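Local coordinates for DNA fragmentation factor 40 KDA subunit (Mus musculus, PDB 1V0D), which cuts chromosomal DNA during apoptosis as a caspase-activated nuclease, driving DNA fragmentation and chromatin condensation, at residues 143-148 against 247-253; 181-185 against 276-280. One frame throughout, in Å; residues are numbered along the deposited sequence.

How the contacts relate
Contacts 1 and 2 lie on opposite sides of the chain's centre, about 16 and 31 Å from it, with their own centres 44 Å apart and their nearest atoms about 33 Å apart, so neither touches the other. Their segments alternate along the chain: 143-148 and 181-185 flank helix 155-175, while 247-253 and 276-280 flank strand 260-263. That strand carries D262, which with H308 binds the magnesium ion. Segment 247-253 precedes the strand in sequence, and contact 2 packs on helix 267-281, which follows it. Contact 1 also borders a zinc site, through E251 OE1 hydrogen-bonded to H242 NE2 of the second subunit. Neither contact contains a metal ligand.

Contact 1 of 2, residues 143-148 against 247-253; sequences SWFEGL and YGNRESR
R253 lays its aliphatic chain over one face of the W144 indole. R253 CB lies 3.8 Å from W144 CE2. R253 CG reaches W144 CZ2 at 3.4 Å. R253 CD stands over the six-membered ring of W144, 3.5 Å from its centroid and 11° off the normal, a CH-pi contact. A bend at chi3 (80°) then turns the chain away from the indole; R253 NE passes L148 CD2 at 3.9 Å, and the guanidinium ends almost perpendicular to the ring, the planes 84° apart. L148 covers one guanidinium face, its CD2 3.4 Å from R253 CZ, with R253 NH1 beside L148 CG, while the carbonyl oxygen of E146 lies at the edge, 3.6 Å from R253 NH2. The indole itself is fixed by a hydrogen bond from NE1 to the P246 oxygen, and K155 makes a cation-pi contact with it. An alanine in place of W144 would be likely to leave the methylenes of R253 without their flat support and the P246 carbonyl without its donor. Alongside, R250 runs extended past E146, and its NH2 is hydrogen-bonded to the A306 oxygen of the second subunit. N249 OD1 accepts from S252 N at 3.1 Å, with the donor above the carbonyl plane. Together this is an N-capped helix, 250-255, seated against two overlapping beta turns, type I from S143 and type II from F145, beside the subunit interface.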
ATOM      1  N   SER A 143     -20.032  -4.806   8.856  1.00 69.66           N
ATOM      2  CA  SER A 143     -18.717  -4.388   9.318  1.00 69.61           C
ATOM      3  C   SER A 143     -17.758  -4.225   8.131  1.00 69.03           C
ATOM      4  O   SER A 143     -17.071  -3.206   7.993  1.00 68.50           O
ATOM      5  CB  SER A 143     -18.174  -5.416  10.302  1.00 70.65           C
ATOM      6  OG  SER A 143     -17.162  -4.843  11.112  1.00 75.58           O
ATOM      7  N   TRP A 144     -17.725  -5.247   7.280  1.00 67.82           N
ATOM      8  CA  TRP A 144     -16.900  -5.257   6.079  1.00 65.88           C
ATOM      9  C   TRP A 144     -17.070  -3.943   5.311  1.00 67.01           C
ATOM     10  O   TRP A 144     -16.086  -3.284   4.982  1.00 69.62           O
ATOM     11  CB  TRP A 144     -17.337  -6.413   5.170  1.00 63.29           C
ATOM     12  CG  TRP A 144     -16.372  -6.793   4.062  1.00 59.34           C
ATOM     13  CD1 TRP A 144     -15.327  -7.682   4.148  1.00 57.27           C
ATOM     14  CD2 TRP A 144     -16.398  -6.338   2.698  1.00 56.92           C
ATOM     15  NE1 TRP A 144     -14.713  -7.811   2.921  1.00 56.00           N
ATOM     16  CE2 TRP A 144     -15.346  -6.999   2.014  1.00 55.18           C
ATOM     17  CE3 TRP A 144     -17.207  -5.435   1.984  1.00 54.69           C
ATOM     18  CZ2 TRP A 144     -15.085  -6.790   0.656  1.00 52.49           C
ATOM     19  CZ3 TRP A 144     -16.944  -5.224   0.626  1.00 52.01           C
ATOM     20  CH2 TRP A 144     -15.892  -5.900  -0.019  1.00 52.71           C
ATOM     21  N   PHE A 145     -18.319  -3.562   5.045  1.00 65.79           N
ATOM     22  CA  PHE A 145     -18.622  -2.355   4.272  1.00 65.71           C
ATOM     23  C   PHE A 145     -18.365  -0.977   4.873  1.00 66.61           C
ATOM     24  O   PHE A 145     -18.686   0.033   4.240  1.00 66.75           O
ATOM     25  CB  PHE A 145     -20.076  -2.392   3.799  1.00 64.33           C
ATOM     26  CG  PHE A 145     -20.404  -3.573   2.934  1.00 63.55           C
ATOM     27  CD1 PHE A 145     -20.496  -4.850   3.482  1.00 62.64           C
ATOM     28  CD2 PHE A 145     -20.626  -3.407   1.570  1.00 62.81           C
ATOM     29  CE1 PHE A 145     -20.807  -5.945   2.683  1.00 62.01           C
ATOM     30  CE2 PHE A 145     -20.937  -4.495   0.761  1.00 61.38           C
ATOM     31  CZ  PHE A 145     -21.027  -5.765   1.317  1.00 62.75           C
ATOM     32  N   GLU A 146     -17.797  -0.909   6.071  1.00 68.04           N
ATOM     33  CA  GLU A 146     -17.537   0.393   6.689  1.00 70.05           C
ATOM     34  C   GLU A 146     -16.701   1.343   5.842  1.00 68.80           C
ATOM     35  O   GLU A 146     -15.516   1.107   5.606  1.00 69.33           O
ATOM     36  CB  GLU A 146     -16.838   0.223   8.034  1.00 73.85           C
ATOM     37  CG  GLU A 146     -17.737  -0.243   9.155  1.00 80.47           C
ATOM     38  CD  GLU A 146     -16.964  -0.452  10.445  1.00 84.52           C
ATOM     39  OE1 GLU A 146     -16.285   0.511  10.886  1.00 85.01           O
ATOM     40  OE2 GLU A 146     -17.036  -1.575  11.007  1.00 85.66           O
ATOM     41  N   GLY A 147     -17.318   2.425   5.390  1.00 66.96           N
ATOM     42  CA  GLY A 147     -16.578   3.394   4.609  1.00 67.80           C
ATOM     43  C   GLY A 147     -16.894   3.377   3.136  1.00 68.14           C
ATOM     44  O   GLY A 147     -16.501   4.283   2.393  1.00 66.94           O
ATOM     45  N   LEU A 148     -17.607   2.344   2.710  1.00 68.15           N
ATOM     46  CA  LEU A 148     -17.968   2.224   1.311  1.00 69.38           C
ATOM     47  C   LEU A 148     -19.296   2.916   1.100  1.00 71.22           C
ATOM     48  O   LEU A 148     -20.175   2.846   1.960  1.00 70.35           O
ATOM     49  CB  LEU A 148     -18.087   0.753   0.922  1.00 67.61           C
ATOM     50  CG  LEU A 148     -16.893  -0.121   1.289  1.00 65.28           C
ATOM     51  CD1 LEU A 148     -17.131  -1.536   0.813  1.00 63.92           C
ATOM     52  CD2 LEU A 148     -15.643   0.455   0.672  1.00 63.49           C
ATOM     53  N   TYR A 247     -12.659 -10.896   0.993  1.00 57.30           N
ATOM     54  CA  TYR A 247     -14.073 -11.041   1.315  1.00 59.51           C
ATOM     55  C   TYR A 247     -14.441 -11.290   2.770  1.00 61.60           C
ATOM     56  O   TYR A 247     -15.614 -11.149   3.132  1.00 63.41           O
ATOM     57  CB  TYR A 247     -14.712 -12.169   0.504  1.00 57.86           C
ATOM     58  CG  TYR A 247     -14.842 -11.907  -0.965  1.00 56.30           C
ATOM     59  CD1 TYR A 247     -13.784 -12.175  -1.834  1.00 55.95           C
ATOM     60  CD2 TYR A 247     -16.034 -11.429  -1.501  1.00 55.29           C
ATOM     61  CE1 TYR A 247     -13.908 -11.981  -3.204  1.00 52.63           C
ATOM     62  CE2 TYR A 247     -16.170 -11.230  -2.874  1.00 54.45           C
ATOM     63  CZ  TYR A 247     -15.099 -11.512  -3.716  1.00 52.48           C
ATOM     64  OH  TYR A 247     -15.216 -11.333  -5.068  1.00 52.97           O
ATOM     65  N   GLY A 248     -13.490 -11.652   3.617  1.00 62.07           N
ATOM     66  CA  GLY A 248     -13.908 -11.941   4.976  1.00 64.51           C
ATOM     67  C   GLY A 248     -13.481 -11.010   6.080  1.00 65.01           C
ATOM     68  O   GLY A 248     -13.398 -11.436   7.233  1.00 66.95           O
ATOM     69  N   ASN A 249     -13.269  -9.738   5.772  1.00 64.48           N
ATOM     70  CA  ASN A 249     -12.775  -8.844   6.802  1.00 62.29           C
ATOM     71  C   ASN A 249     -12.605  -7.452   6.196  1.00 62.21           C
ATOM     72  O   ASN A 249     -12.199  -7.317   5.041  1.00 62.62           O
ATOM     73  CB  ASN A 249     -11.436  -9.424   7.251  1.00 63.29           C
ATOM     74  CG  ASN A 249     -10.784  -8.647   8.332  1.00 64.38           C
ATOM     75  OD1 ASN A 249     -10.554  -7.448   8.202  1.00 68.22           O
ATOM     76  ND2 ASN A 249     -10.443  -9.333   9.418  1.00 66.16           N
ATOM     77  N   ARG A 250     -12.920  -6.416   6.966  1.00 61.34           N
ATOM     78  CA  ARG A 250     -12.788  -5.046   6.483  1.00 58.83           C
ATOM     79  C   ARG A 250     -11.330  -4.712   6.208  1.00 58.35           C
ATOM     80  O   ARG A 250     -10.988  -4.201   5.147  1.00 58.01           O
ATOM     81  CB  ARG A 250     -13.341  -4.056   7.506  1.00 57.62           C
ATOM     82  CG  ARG A 250     -13.009  -2.632   7.156  1.00 56.58           C
ATOM     83  CD  ARG A 250     -13.486  -1.631   8.180  1.00 56.20           C
ATOM     84  NE  ARG A 250     -13.030  -0.301   7.790  1.00 55.00           N
ATOM     85  CZ  ARG A 250     -11.910   0.270   8.228  1.00 54.64           C
ATOM     86  NH1 ARG A 250     -11.123  -0.362   9.100  1.00 51.60           N
ATOM     87  NH2 ARG A 250     -11.551   1.456   7.747  1.00 53.98           N
ATOM     88  N   GLU A 251     -10.471  -4.996   7.176  1.00 58.82           N
ATOM     89  CA  GLU A 251      -9.051  -4.721   7.031  1.00 60.20           C
ATOM     90  C   GLU A 251      -8.488  -5.514   5.857  1.00 60.92           C
ATOM     91  O   GLU A 251      -7.568  -5.066   5.165  1.00 62.19           O
ATOM     92  CB  GLU A 251      -8.322  -5.099   8.314  1.00 61.47           C
ATOM     93  CG  GLU A 251      -6.839  -4.811   8.291  1.00 64.52           C
ATOM     94  CD  GLU A 251      -6.225  -4.890   9.677  1.00 66.82           C
ATOM     95  OE1 GLU A 251      -6.696  -4.145  10.575  1.00 66.74           O
ATOM     96  OE2 GLU A 251      -5.278  -5.690   9.865  1.00 67.75           O
ATOM     97  N   SER A 252      -9.054  -6.696   5.640  1.00 59.60           N
ATOM     98  CA  SER A 252      -8.640  -7.566   4.552  1.00 56.78           C
ATOM     99  C   SER A 252      -8.996  -6.914   3.215  1.00 54.66           C
ATOM    100  O   SER A 252      -8.220  -6.937   2.266  1.00 55.31           O
ATOM    101  CB  SER A 252      -9.343  -8.904   4.703  1.00 57.89           C
ATOM    102  OG  SER A 252      -8.974  -9.792   3.672  1.00 64.41           O
ATOM    103  N   ARG A 253     -10.174  -6.315   3.153  1.00 52.01           N
ATOM    104  CA  ARG A 253     -10.630  -5.634   1.950  1.00 51.82           C
ATOM    105  C   ARG A 253      -9.699  -4.473   1.570  1.00 51.71           C
ATOM    106  O   ARG A 253      -9.465  -4.192   0.392  1.00 52.45           O
ATOM    107  CB  ARG A 253     -12.035  -5.093   2.195  1.00 52.55           C
ATOM    108  CG  ARG A 253     -12.693  -4.415   1.011  1.00 54.08           C
ATOM    109  CD  ARG A 253     -13.790  -3.491   1.503  1.00 54.63           C
ATOM    110  NE  ARG A 253     -13.209  -2.242   1.979  1.00 58.69           N
ATOM    111  CZ  ARG A 253     -13.797  -1.431   2.848  1.00 61.04           C
ATOM    112  NH1 ARG A 253     -14.984  -1.748   3.340  1.00 63.15           N
ATOM    113  NH2 ARG A 253     -13.206  -0.298   3.212  1.00 62.86           N
TER

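Contact 2 of 2, residues 181-185 against 276-280; sequences VDEAA and AEAIQ
V181 faces A276 with their CA atoms 6.3 Å apart, and A185 faces Q280 at 5.6 Å between CA atoms, so both ends of the irregular loop 181-185 approach the C-terminal part of helix 267-281. Between these two points the loop bows outward, and a weak backbone bond from A185 N to D182 O closes it on itself. Q280 bridges the two ends of the loop, touching A185, D182 and V181. Its CG lies anti to its own carbonyl carbon (chi1 -51°) and the chain runs extended beyond it (chi2 175°), which carries the amide along the loop. On the way Q280 CG packs against A185 CB at 3.7 Å; at the tip NE2 comes 3.5 Å from V181 CG1 and 3.0 Å from D182 OD1. The D182 side chain crosses that of Q280 at about a right angle, with carboxylate and amide planes 33° apart. Apolar contacts flank the glutamine: V181 CG2 meets A276 CB at 4.2 Å, and A185 CB meets I279 CG2 at 4.0 Å. I279 also packs on E188, Y189 and V192, and V181 on Y189, so the same patch extends onto helix 186-202. This is interhelical loop packing: the connection between helices 155-175 and 186-202 lies against the C-terminal part of helix 267-281, within one subunit.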
ATOM      1  N   VAL A 181       2.262  11.656 -29.009  1.00 78.12           N
ATOM      2  CA  VAL A 181       2.233  10.948 -30.284  1.00 77.82           C
ATOM      3  C   VAL A 181       2.357  11.994 -31.396  1.00 79.78           C
ATOM      4  O   VAL A 181       1.991  13.155 -31.197  1.00 81.10           O
ATOM      5  CB  VAL A 181       0.896  10.203 -30.466  1.00 76.22           C
ATOM      6  CG1 VAL A 181       0.869   9.486 -31.796  1.00 75.04           C
ATOM      7  CG2 VAL A 181       0.690   9.230 -29.332  1.00 76.06           C
ATOM      8  N   ASP A 182       2.873  11.591 -32.558  1.00 80.24           N
ATOM      9  CA  ASP A 182       3.018  12.512 -33.685  1.00 80.44           C
ATOM     10  C   ASP A 182       1.633  12.975 -34.103  1.00 81.15           C
ATOM     11  O   ASP A 182       0.708  12.167 -34.177  1.00 81.62           O
ATOM     12  CB  ASP A 182       3.675  11.821 -34.877  1.00 80.95           C
ATOM     13  CG  ASP A 182       5.039  11.259 -34.549  1.00 81.87           C
ATOM     14  OD1 ASP A 182       5.469  11.402 -33.384  1.00 83.41           O
ATOM     15  OD2 ASP A 182       5.677  10.672 -35.457  1.00 80.75           O
ATOM     16  N   GLU A 183       1.495  14.267 -34.386  1.00 81.48           N
ATOM     17  CA  GLU A 183       0.209  14.825 -34.791  1.00 81.75           C
ATOM     18  C   GLU A 183      -0.373  14.082 -35.999  1.00 82.06           C
ATOM     19  O   GLU A 183      -1.590  13.908 -36.117  1.00 82.00           O
ATOM     20  CB  GLU A 183       0.365  16.316 -35.103  1.00 81.58           C
ATOM     21  N   ALA A 184       0.502  13.632 -36.890  1.00 81.92           N
ATOM     22  CA  ALA A 184       0.065  12.912 -38.079  1.00 82.00           C
ATOM     23  C   ALA A 184      -0.620  11.580 -37.744  1.00 82.07           C
ATOM     24  O   ALA A 184      -1.585  11.189 -38.404  1.00 81.20           O
ATOM     25  CB  ALA A 184       1.262  12.672 -39.000  1.00 82.67           C
ATOM     26  N   ALA A 185      -0.118  10.889 -36.720  1.00 81.96           N
ATOM     27  CA  ALA A 185      -0.672   9.597 -36.312  1.00 81.36           C
ATOM     28  C   ALA A 185      -1.631   9.725 -35.132  1.00 80.78           C
ATOM     29  O   ALA A 185      -2.234   8.744 -34.698  1.00 80.98           O
ATOM     30  CB  ALA A 185       0.461   8.638 -35.957  1.00 80.83           C
ATOM     31  N   ALA A 276       2.411   3.436 -29.654  1.00 51.79           N
ATOM     32  CA  ALA A 276       2.503   4.703 -30.382  1.00 53.81           C
ATOM     33  C   ALA A 276       3.381   4.515 -31.613  1.00 55.67           C
ATOM     34  O   ALA A 276       2.954   4.776 -32.741  1.00 57.01           O
ATOM     35  CB  ALA A 276       3.093   5.794 -29.486  1.00 53.68           C
ATOM     36  N   GLU A 277       4.608   4.051 -31.392  1.00 56.09           N
ATOM     37  CA  GLU A 277       5.539   3.825 -32.483  1.00 57.03           C
ATOM     38  C   GLU A 277       4.955   2.924 -33.579  1.00 56.10           C
ATOM     39  O   GLU A 277       5.160   3.178 -34.768  1.00 55.71           O
ATOM     40  CB  GLU A 277       6.842   3.240 -31.935  1.00 59.34           C
ATOM     41  CG  GLU A 277       8.023   4.200 -32.027  1.00 67.53           C
ATOM     42  CD  GLU A 277       8.720   4.155 -33.400  1.00 75.06           C
ATOM     43  OE1 GLU A 277       9.283   3.080 -33.737  1.00 78.05           O
ATOM     44  OE2 GLU A 277       8.710   5.180 -34.138  1.00 76.40           O
ATOM     45  N   ALA A 278       4.210   1.892 -33.186  1.00 55.58           N
ATOM     46  CA  ALA A 278       3.610   0.967 -34.155  1.00 55.60           C
ATOM     47  C   ALA A 278       2.543   1.636 -35.015  1.00 55.20           C
ATOM     48  O   ALA A 278       2.408   1.337 -36.200  1.00 54.62           O
ATOM     49  CB  ALA A 278       3.015  -0.239 -33.433  1.00 55.54           C
ATOM     50  N   ILE A 279       1.779   2.538 -34.410  1.00 55.04           N
ATOM     51  CA  ILE A 279       0.734   3.249 -35.130  1.00 54.45           C
ATOM     52  C   ILE A 279       1.320   4.251 -36.119  1.00 55.18           C
ATOM     53  O   ILE A 279       0.661   4.636 -37.081  1.00 56.32           O
ATOM     54  CB  ILE A 279      -0.199   3.985 -34.148  1.00 54.37           C
ATOM     55  CG1 ILE A 279      -1.135   2.975 -33.492  1.00 54.74           C
ATOM     56  CG2 ILE A 279      -0.991   5.060 -34.863  1.00 52.64           C
ATOM     57  CD1 ILE A 279      -2.152   3.597 -32.569  1.00 56.90           C
ATOM     58  N   GLN A 280       2.560   4.671 -35.890  1.00 55.30           N
ATOM     59  CA  GLN A 280       3.205   5.625 -36.783  1.00 55.02           C
ATOM     60  C   GLN A 280       3.909   4.890 -37.923  1.00 56.00           C
ATOM     61  O   GLN A 280       4.142   5.454 -38.986  1.00 56.49           O
ATOM     62  CB  GLN A 280       4.197   6.472 -35.991  1.00 54.00           C
ATOM     63  CG  GLN A 280       3.548   7.065 -34.743  1.00 56.77           C
ATOM     64  CD  GLN A 280       4.513   7.815 -33.839  1.00 56.19           C
ATOM     65  OE1 GLN A 280       5.707   7.504 -33.778  1.00 57.09           O
ATOM     66  NE2 GLN A 280       3.989   8.793 -33.109  1.00 55.07           N
TER